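Long-range contacts in SusD superfamily protein (Bacteroides fragilis NCTC 9343, PDB 3NQP), which probably captures glycans at the outer membrane for uptake into the cell, as its relatives in the SusD family do: residues A[127-132]-A[165-170]; A[133-138]-A[494-499]; A[158-163]-A[505-510]. All coordinates share one frame; numbering follows the deposited sequence.

Contact 1. Residues A[127-132]-A[165-170]; sequences YYFDLY and EVMTQI
The methyl CE of selenomethionine M167 sits over the centre of the Y132 ring, 3.5 Å above its plane, in a CH-pi contact. SE follows behind it, 5.1 Å from the centroid of the Y132 ring and close to the ring normal, so the SE–CE bond is aimed down onto the face in a Met-aromatic arrangement. The M167 chain gets there by leaving its backbone with CG anti to N and then turning twice (chi2 50°, chi3 72°), which folds the methyl back toward the facing helix. The side chains of Y132 and M167 cross at about a right angle. F129, by contrast, lies alongside M167, pointing the same way, and its CD1 is 4.0 Å from M167 CE.

I170 packs one turn farther along helix 163-181. Its CD1 comes to 3.5 Å from F129 CA and also meets the edge of the F129 ring near its plane, while I170 CG1 lies 3.6 Å from Y128 CB. V166 sends CG1 to within 4.1 Å of Y132 CB, at the edge of that ring. All of this is apolar packing; the phenol of Y128 finds its polar partner in the carbonyl of R141.

Helix 110-135 and helix 163-181 are nearly antiparallel here, with local axes 9.6 Å apart and directions 156° apart. Helix 200-216 adds L206 and V210 against F129, and V210 and T214 against M167. Helix 89-102 packs F89 and I92 on Y128, so the pair lies inside a helical bundle.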
loop_
_atom_site.group_PDB
_atom_site.type_symbol
_atom_site.label_atom_id
_atom_site.label_comp_id
_atom_site.label_asym_id
_atom_site.label_seq_id
_atom_site.Cartn_x
_atom_site.Cartn_y
_atom_site.Cartn_z
ATOM N N TYR A 127 8.134 8.846 4.359
ATOM C CA TYR A 127 9.186 8.419 3.478
ATOM C C TYR A 127 10.206 7.581 4.244
ATOM O O TYR A 127 10.608 6.530 3.790
ATOM C CB TYR A 127 9.886 9.614 2.844
ATOM C CG TYR A 127 9.139 10.265 1.687
ATOM C CD1 TYR A 127 8.778 9.543 0.540
ATOM C CD2 TYR A 127 8.843 11.612 1.711
ATOM C CE1 TYR A 127 8.120 10.167 -0.551
ATOM C CE2 TYR A 127 8.204 12.242 0.624
ATOM C CZ TYR A 127 7.859 11.536 -0.495
ATOM O OH TYR A 127 7.238 12.208 -1.543
ATOM N N TYR A 128 10.611 8.031 5.420
ATOM C CA TYR A 128 11.613 7.260 6.152
ATOM C C TYR A 128 11.119 5.884 6.606
ATOM O O TYR A 128 11.926 4.982 6.802
ATOM C CB TYR A 128 12.201 8.068 7.322
ATOM C CG TYR A 128 13.408 8.897 6.885
ATOM C CD1 TYR A 128 14.608 8.290 6.496
ATOM C CD2 TYR A 128 13.336 10.250 6.831
ATOM C CE1 TYR A 128 15.714 9.044 6.065
ATOM C CE2 TYR A 128 14.445 11.028 6.442
ATOM C CZ TYR A 128 15.630 10.422 6.064
ATOM O OH TYR A 128 16.715 11.211 5.686
ATOM N N PHE A 129 9.810 5.723 6.778
ATOM C CA PHE A 129 9.229 4.443 7.203
ATOM C C PHE A 129 9.244 3.439 6.035
ATOM O O PHE A 129 9.497 2.245 6.258
ATOM C CB PHE A 129 7.819 4.648 7.774
ATOM C CG PHE A 129 7.145 3.385 8.287
ATOM C CD1 PHE A 129 7.788 2.512 9.137
ATOM C CD2 PHE A 129 5.828 3.099 7.919
ATOM C CE1 PHE A 129 7.146 1.380 9.615
ATOM C CE2 PHE A 129 5.176 1.981 8.376
ATOM C CZ PHE A 129 5.845 1.105 9.250
ATOM N N ASP A 130 8.992 3.897 4.808
ATOM C CA ASP A 130 9.243 3.048 3.624
ATOM C C ASP A 130 10.741 2.655 3.585
ATOM O O ASP A 130 11.072 1.459 3.408
ATOM C CB ASP A 130 8.824 3.721 2.333
ATOM C CG ASP A 130 7.327 3.473 1.965
ATOM O OD1 ASP A 130 6.579 2.881 2.770
ATOM O OD2 ASP A 130 6.929 3.904 0.874
ATOM N N LEU A 131 11.640 3.629 3.743
ATOM C CA LEU A 131 13.074 3.326 3.682
ATOM C C LEU A 131 13.458 2.325 4.777
ATOM O O LEU A 131 14.222 1.389 4.534
ATOM C CB LEU A 131 13.926 4.603 3.759
ATOM C CG LEU A 131 13.857 5.503 2.501
ATOM C CD1 LEU A 131 14.584 6.766 2.771
ATOM C CD2 LEU A 131 14.413 4.863 1.233
ATOM N N TYR A 132 12.897 2.475 5.976
ATOM C CA TYR A 132 13.193 1.518 7.083
ATOM C C TYR A 132 12.686 0.114 6.792
ATOM O O TYR A 132 13.368 -0.865 7.046
ATOM C CB TYR A 132 12.586 2.041 8.391
ATOM C CG TYR A 132 12.618 1.162 9.597
ATOM C CD1 TYR A 132 11.673 0.175 9.779
ATOM C CD2 TYR A 132 13.628 1.307 10.574
ATOM C CE1 TYR A 132 11.671 -0.627 10.886
ATOM C CE2 TYR A 132 13.633 0.519 11.730
ATOM C CZ TYR A 132 12.641 -0.449 11.885
ATOM O OH TYR A 132 12.592 -1.252 13.002
ATOM N N GLU A 165 18.316 4.038 14.928
ATOM C CA GLU A 165 18.495 5.485 14.747
ATOM C C GLU A 165 17.443 6.043 13.777
ATOM O O GLU A 165 16.903 7.119 14.028
ATOM C CB GLU A 165 19.882 5.828 14.235
ATOM C CG GLU A 165 20.984 5.578 15.280
ATOM C CD GLU A 165 22.381 5.713 14.707
ATOM O OE1 GLU A 165 22.670 5.240 13.617
ATOM O OE2 GLU A 165 23.218 6.286 15.390
ATOM N N VAL A 166 17.183 5.316 12.676
ATOM C CA VAL A 166 16.168 5.737 11.666
ATOM C C VAL A 166 14.770 5.787 12.311
ATOM O O VAL A 166 13.999 6.752 12.108
ATOM C CB VAL A 166 16.180 4.825 10.430
ATOM C CG1 VAL A 166 15.046 5.144 9.478
ATOM C CG2 VAL A 166 17.561 4.936 9.697
HETATM N N MSE A 167 14.440 4.757 13.096
HETATM C CA MSE A 167 13.113 4.692 13.739
HETATM C C MSE A 167 12.976 5.747 14.833
HETATM O O MSE A 167 11.898 6.284 15.065
HETATM C CB MSE A 167 12.867 3.323 14.366
HETATM C CG MSE A 167 11.433 3.139 14.882
HETATM SE SE MSE A 167 9.987 3.588 13.666
HETATM C CE MSE A 167 10.091 2.130 12.424
ATOM N N THR A 168 14.057 6.034 15.528
ATOM C CA THR A 168 14.013 7.138 16.502
ATOM C C THR A 168 13.572 8.429 15.799
ATOM O O THR A 168 12.725 9.162 16.323
ATOM C CB THR A 168 15.350 7.268 17.237
ATOM O OG1 THR A 168 15.505 6.077 18.011
ATOM C CG2 THR A 168 15.395 8.490 18.148
ATOM N N GLN A 169 14.085 8.666 14.594
ATOM C CA GLN A 169 13.787 9.854 13.854
ATOM C C GLN A 169 12.367 9.839 13.347
ATOM O O GLN A 169 11.674 10.868 13.384
ATOM C CB GLN A 169 14.699 9.989 12.642
ATOM C CG GLN A 169 14.453 11.295 11.851
ATOM C CD GLN A 169 14.711 12.542 12.672
ATOM O OE1 GLN A 169 15.639 12.585 13.472
ATOM N NE2 GLN A 169 13.887 13.574 12.468
ATOM N N ILE A 170 11.965 8.678 12.822
ATOM C CA ILE A 170 10.598 8.514 12.352
ATOM C C ILE A 170 9.629 8.889 13.490
ATOM O O ILE A 170 8.694 9.648 13.313
ATOM C CB ILE A 170 10.335 7.090 11.877
ATOM C CG1 ILE A 170 11.021 6.816 10.533
ATOM C CG2 ILE A 170 8.880 6.866 11.724
ATOM C CD1 ILE A 170 10.989 5.304 10.135
#

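Contact 2. Residues A[133-138]-A[494-499]; sequences RIYGGV and WPIEKT
One backbone hydrogen bond ties the two segments together: W494 N donates to I134 O over 2.8 Å, at an N-H...O angle of 160°. The carbonyl belongs to the last turn of helix 110-135, so the incoming extended chain takes up an acceptor at the helix end.

Ring packing lies beside this bond. I134 lies over one face of the W494 indole, with CG2 3.7 Å from the centroid of the five-membered ring in a CH-pi contact and CD1 farther out, 3.5 Å from W494 NE1. With CG2 anti to the backbone N, the same methyl also rests over the centre of the Y135 ring, 3.4 Å above the plane, and is held between two aromatic groups. Y135 CE1 reaches I496 CG2 at 3.8 Å, the two side chains crossing at a slant, and F85 meets the Y135 ring edge-to-face.

A water adds a polar bridge in the plane of the Y135 ring. It lies 2.8 Å from Y135 OH and donates to P495 O at 2.7 Å, so it links the Y135 hydroxyl to the P495 carbonyl, whose oxygen also lies at the ring edge.

The turn after the helix begins at G136, whose positive phi (79°) ends the helical path and sends the chain into the loop. Farther along the other segment, E497 occupies the N-cap position of helix 498-503. The arrangement is a helix C-terminus ended by a glycine of positive phi, docked against an extended segment from the far end of the sequence, and joins the N-terminal and C-terminal parts of this SusD-family fold.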
loop_
_atom_site.group_PDB
_atom_site.type_symbol
_atom_site.label_atom_id
_atom_site.label_comp_id
_atom_site.label_asym_id
_atom_site.label_seq_id
_atom_site.Cartn_x
_atom_site.Cartn_y
_atom_site.Cartn_z
ATOM N N ARG A 133 11.466 -0.004 6.263
ATOM C CA ARG A 133 10.924 -1.323 5.962
ATOM C C ARG A 133 11.605 -2.024 4.788
ATOM O O ARG A 133 11.668 -3.254 4.726
ATOM C CB ARG A 133 9.423 -1.225 5.722
ATOM C CG ARG A 133 8.679 -0.830 7.002
ATOM C CD ARG A 133 7.164 -0.867 6.799
ATOM N NE ARG A 133 6.739 0.188 5.916
ATOM C CZ ARG A 133 5.486 0.407 5.568
ATOM N NH1 ARG A 133 4.501 -0.343 6.067
ATOM N NH2 ARG A 133 5.211 1.406 4.763
ATOM N N ILE A 134 12.092 -1.239 3.841
ATOM C CA ILE A 134 12.758 -1.783 2.665
ATOM C C ILE A 134 14.231 -2.063 2.957
ATOM O O ILE A 134 14.702 -3.109 2.635
ATOM C CB ILE A 134 12.642 -0.808 1.472
ATOM C CG1 ILE A 134 11.191 -0.688 1.030
ATOM C CG2 ILE A 134 13.591 -1.195 0.262
ATOM C CD1 ILE A 134 10.639 -1.939 0.349
ATOM N N TYR A 135 14.927 -1.117 3.580
ATOM C CA TYR A 135 16.395 -1.191 3.726
ATOM C C TYR A 135 16.884 -1.371 5.159
ATOM O O TYR A 135 18.047 -1.735 5.336
ATOM C CB TYR A 135 17.038 0.095 3.190
ATOM C CG TYR A 135 16.828 0.304 1.718
ATOM C CD1 TYR A 135 17.493 -0.469 0.795
ATOM C CD2 TYR A 135 15.931 1.263 1.250
ATOM C CE1 TYR A 135 17.273 -0.310 -0.562
ATOM C CE2 TYR A 135 15.713 1.437 -0.101
ATOM C CZ TYR A 135 16.389 0.662 -1.008
ATOM O OH TYR A 135 16.183 0.826 -2.360
ATOM N N GLY A 136 16.044 -1.081 6.161
ATOM C CA GLY A 136 16.506 -1.041 7.545
ATOM C C GLY A 136 17.235 0.268 7.822
ATOM O O GLY A 136 16.641 1.351 7.814
ATOM N N GLY A 137 18.540 0.186 8.021
ATOM C CA GLY A 137 19.341 1.375 8.115
ATOM C C GLY A 137 19.572 2.057 6.769
ATOM O O GLY A 137 19.806 1.391 5.764
ATOM N N VAL A 138 19.465 3.383 6.774
ATOM C CA VAL A 138 19.698 4.240 5.605
ATOM C C VAL A 138 20.340 5.543 6.087
ATOM O O VAL A 138 20.278 5.858 7.287
ATOM C CB VAL A 138 18.384 4.622 4.872
ATOM C CG1 VAL A 138 17.690 3.369 4.244
ATOM C CG2 VAL A 138 17.464 5.443 5.799
ATOM N N TRP A 494 16.148 -5.150 1.369
ATOM C CA TRP A 494 16.576 -5.021 -0.005
ATOM C C TRP A 494 18.041 -4.566 -0.124
ATOM O O TRP A 494 18.559 -3.799 0.730
ATOM C CB TRP A 494 15.664 -4.041 -0.735
ATOM C CG TRP A 494 14.204 -4.402 -0.830
ATOM C CD1 TRP A 494 13.421 -4.936 0.144
ATOM C CD2 TRP A 494 13.355 -4.163 -1.955
ATOM N NE1 TRP A 494 12.113 -5.065 -0.319
ATOM C CE2 TRP A 494 12.059 -4.582 -1.601
ATOM C CE3 TRP A 494 13.563 -3.611 -3.236
ATOM C CZ2 TRP A 494 10.969 -4.476 -2.481
ATOM C CZ3 TRP A 494 12.491 -3.531 -4.113
ATOM C CH2 TRP A 494 11.211 -3.946 -3.734
ATOM N N PRO A 495 18.751 -5.095 -1.126
ATOM C CA PRO A 495 20.145 -4.680 -1.259
ATOM C C PRO A 495 20.272 -3.368 -2.022
ATOM O O PRO A 495 19.305 -2.890 -2.606
ATOM C CB PRO A 495 20.741 -5.804 -2.084
ATOM C CG PRO A 495 19.592 -6.210 -3.023
ATOM C CD PRO A 495 18.326 -5.940 -2.261
ATOM N N ILE A 496 21.449 -2.761 -1.969
ATOM C CA ILE A 496 21.744 -1.631 -2.829
ATOM C C ILE A 496 22.757 -2.040 -3.928
ATOM O O ILE A 496 23.508 -3.029 -3.777
ATOM C CB ILE A 496 22.156 -0.420 -2.003
ATOM C CG1 ILE A 496 23.436 -0.688 -1.244
ATOM C CG2 ILE A 496 21.009 -0.010 -0.984
ATOM C CD1 ILE A 496 23.997 0.587 -0.622
ATOM N N GLU A 497 22.760 -1.262 -5.004
ATOM C CA GLU A 497 23.520 -1.539 -6.237
ATOM C C GLU A 497 25.029 -1.478 -6.000
ATOM O O GLU A 497 25.519 -0.542 -5.367
ATOM C CB GLU A 497 23.306 -0.468 -7.350
ATOM C CG GLU A 497 21.973 -0.041 -7.730
ATOM C CD GLU A 497 21.459 1.046 -6.839
ATOM O OE1 GLU A 497 21.037 0.666 -5.743
ATOM O OE2 GLU A 497 21.480 2.240 -7.200
ATOM N N LYS A 498 25.733 -2.424 -6.615
ATOM C CA LYS A 498 27.186 -2.465 -6.669
ATOM C C LYS A 498 27.744 -1.134 -7.155
ATOM O O LYS A 498 28.719 -0.665 -6.625
ATOM C CB LYS A 498 27.648 -3.580 -7.640
ATOM C CG LYS A 498 29.162 -3.875 -7.643
ATOM C CD LYS A 498 29.553 -4.880 -8.760
ATOM C CE LYS A 498 31.057 -5.313 -8.692
ATOM N NZ LYS A 498 31.356 -6.286 -7.558
ATOM N N THR A 499 27.146 -0.550 -8.190
ATOM C CA THR A 499 27.688 0.695 -8.762
ATOM C C THR A 499 27.701 1.796 -7.722
ATOM O O THR A 499 28.697 2.520 -7.591
ATOM C CB THR A 499 26.915 1.189 -10.017
ATOM O OG1 THR A 499 25.511 1.084 -9.779
ATOM C CG2 THR A 499 27.292 0.389 -11.232
HETATM O O HOH W 1 17.552 -1.159 -3.810
#

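Contact 3. Residues A[158-163]-A[505-510]; sequences MARSTP and PALEQT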
loop_
_atom_site.group_PDB
_atom_site.type_symbol
_atom_site.label_atom_id
_atom_site.label_comp_id
_atom_site.label_asym_id
_atom_site.label_seq_id
_atom_site.Cartn_x
_atom_site.Cartn_y
_atom_site.Cartn_z
HETATM N N MSE A 158 27.287 9.982 2.803
HETATM C CA MSE A 158 26.881 9.796 4.185
HETATM C C MSE A 158 26.674 8.291 4.453
HETATM O O MSE A 158 26.107 7.587 3.622
HETATM C CB MSE A 158 25.575 10.549 4.437
HETATM C CG MSE A 158 25.153 10.577 5.878
HETATM SE SE MSE A 158 23.496 11.571 6.029
HETATM C CE MSE A 158 23.920 12.920 4.758
ATOM N N ALA A 159 27.131 7.828 5.612
ATOM C CA ALA A 159 26.959 6.454 6.041
ATOM C C ALA A 159 25.470 6.183 6.364
ATOM O O ALA A 159 24.733 7.089 6.761
ATOM C CB ALA A 159 27.857 6.177 7.300
ATOM N N ARG A 160 25.062 4.925 6.211
ATOM C CA ARG A 160 23.763 4.485 6.669
ATOM C C ARG A 160 23.703 4.546 8.188
ATOM O O ARG A 160 24.555 4.011 8.843
ATOM C CB ARG A 160 23.504 3.067 6.189
ATOM C CG ARG A 160 23.546 2.956 4.683
ATOM C CD ARG A 160 23.481 1.524 4.171
ATOM N NE ARG A 160 22.213 0.853 4.413
ATOM C CZ ARG A 160 21.804 -0.222 3.741
ATOM N NH1 ARG A 160 22.536 -0.760 2.783
ATOM N NH2 ARG A 160 20.648 -0.779 4.034
ATOM N N SER A 161 22.673 5.179 8.748
ATOM C CA SER A 161 22.417 5.091 10.194
ATOM C C SER A 161 21.778 3.738 10.490
ATOM O O SER A 161 21.253 3.099 9.570
ATOM C CB SER A 161 21.481 6.183 10.660
ATOM O OG SER A 161 22.124 7.438 10.632
ATOM N N THR A 162 21.811 3.301 11.755
ATOM C CA THR A 162 21.228 1.994 12.096
ATOM C C THR A 162 19.676 2.024 12.048
ATOM O O THR A 162 19.059 3.111 12.121
ATOM C CB THR A 162 21.629 1.548 13.487
ATOM O OG1 THR A 162 20.965 2.374 14.436
ATOM C CG2 THR A 162 23.238 1.591 13.715
ATOM N N PRO A 163 19.031 0.845 11.932
ATOM C CA PRO A 163 17.558 0.859 11.987
ATOM C C PRO A 163 16.987 1.598 13.216
ATOM O O PRO A 163 16.055 2.416 13.090
ATOM C CB PRO A 163 17.186 -0.614 12.057
ATOM C CG PRO A 163 18.265 -1.270 11.272
ATOM C CD PRO A 163 19.545 -0.497 11.654
ATOM N N PRO A 505 31.958 5.359 -0.997
ATOM C CA PRO A 505 32.581 4.508 0.015
ATOM C C PRO A 505 32.048 4.666 1.452
ATOM O O PRO A 505 32.423 3.871 2.299
ATOM C CB PRO A 505 34.074 4.888 -0.055
ATOM C CG PRO A 505 34.116 6.208 -0.733
ATOM C CD PRO A 505 32.818 6.475 -1.415
ATOM N N ALA A 506 31.162 5.630 1.718
ATOM C CA ALA A 506 30.413 5.662 2.994
ATOM C C ALA A 506 29.388 4.531 3.147
ATOM O O ALA A 506 29.124 4.084 4.257
ATOM C CB ALA A 506 29.703 7.019 3.193
ATOM N N LEU A 507 28.808 4.093 2.040
ATOM C CA LEU A 507 27.763 3.113 2.048
ATOM C C LEU A 507 28.292 1.716 2.194
ATOM O O LEU A 507 29.318 1.351 1.605
ATOM C CB LEU A 507 26.948 3.177 0.750
ATOM C CG LEU A 507 26.156 4.459 0.507
ATOM C CD1 LEU A 507 25.435 4.348 -0.878
ATOM C CD2 LEU A 507 25.175 4.712 1.632
ATOM N N GLU A 508 27.585 0.947 3.004
ATOM C CA GLU A 508 27.770 -0.482 3.075
ATOM C C GLU A 508 26.530 -1.195 2.535
ATOM O O GLU A 508 25.430 -0.677 2.603
ATOM C CB GLU A 508 28.091 -0.907 4.525
ATOM C CG GLU A 508 29.537 -0.558 4.898
ATOM C CD GLU A 508 29.890 -0.813 6.350
ATOM O OE1 GLU A 508 29.008 -1.230 7.135
ATOM O OE2 GLU A 508 31.072 -0.593 6.708
ATOM N N GLN A 509 26.748 -2.402 2.034
ATOM C CA GLN A 509 25.690 -3.272 1.617
ATOM C C GLN A 509 24.709 -3.547 2.761
ATOM O O GLN A 509 25.051 -3.482 3.938
ATOM C CB GLN A 509 26.240 -4.594 1.056
ATOM C CG GLN A 509 25.151 -5.498 0.410
ATOM C CD GLN A 509 24.374 -4.797 -0.677
ATOM O OE1 GLN A 509 23.272 -4.294 -0.447
ATOM N NE2 GLN A 509 24.937 -4.742 -1.864
ATOM N N THR A 510 23.443 -3.784 2.394
ATOM C CA THR A 510 22.458 -4.221 3.372
ATOM C C THR A 510 22.942 -5.543 3.975
ATOM O O THR A 510 23.486 -6.392 3.236
ATOM C CB THR A 510 21.073 -4.363 2.673
ATOM O OG1 THR A 510 20.775 -3.107 2.024
ATOM C CG2 THR A 510 19.976 -4.759 3.676
HETATM O O HOH W 2 26.908 2.795 5.432
#
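R160 grips T510 end-on, both terminal nitrogens of the guanidinium reaching one hydroxyl oxygen: NH1 at 3.0 Å and NH2 at 3.1 Å from T510 OG1, which lies in the guanidinium plane. This is a loop-to-loop contact of the SusD-family fold, between the connection leading into helix 163-181 and the chain that follows helix 498-503; neither segment is regular helix or strand. NH1 of R160 also donates to E508 O at 2.9 Å. That oxygen is tilted 23° from the guanidinium plane, although the donor lies in the plane of the carbonyl. One arginine thus holds two points of 505-510.

Nearer the start of R160's side chain, L507 CD2 lies 3.9 Å from R160 CG, the side chains crossing at about a right angle; farther off, A506 CB packs on the backbone of selenomethionine M158, 3.5 Å from M158 C.

In the next shell, both ends of the grip have further partners. R160 reaches its position through a bend at chi3 (67°), and its NE is bonded to the carbonyl of G137, so all three guanidinium nitrogens are engaged and the group's rotation is restrained. T510 OG1, besides taking the two arginine bonds, is hydrogen-bonded to W494 O. The neighbouring Q509 side chain is turned back: its OE1 accepts from T510 N, with the donor tilted 24° from the carbonyl plane, and also from I496 N. Beyond R160, T162 serves as the N-cap of helix 163-181.

A single water completes the junction between the backbones, donating to A506 O at 2.8 Å while accepting from R160 N at 2.9 Å and from E508 N at 3.1 Å.

Contacts 1 and 2 are fully buried and share helix 110-135, contact 1 using a side of its later turns and contact 2 its end; contact 3 is partly open to solvent and lies farther from the centre of the chain. The chemistry follows the depth: apolar helix packing in contact 1, aromatic packing with one backbone bond and a water in contact 2, and mainly polar arginine and water bonds between loops in contact 3. V138 packs on L131 and Y128, joining contacts 1 and 2. Contacts 2 and 3 both bring C-terminal residues onto the N-terminal part, and P163 O touches the Y132 ring between contacts 3 and 1.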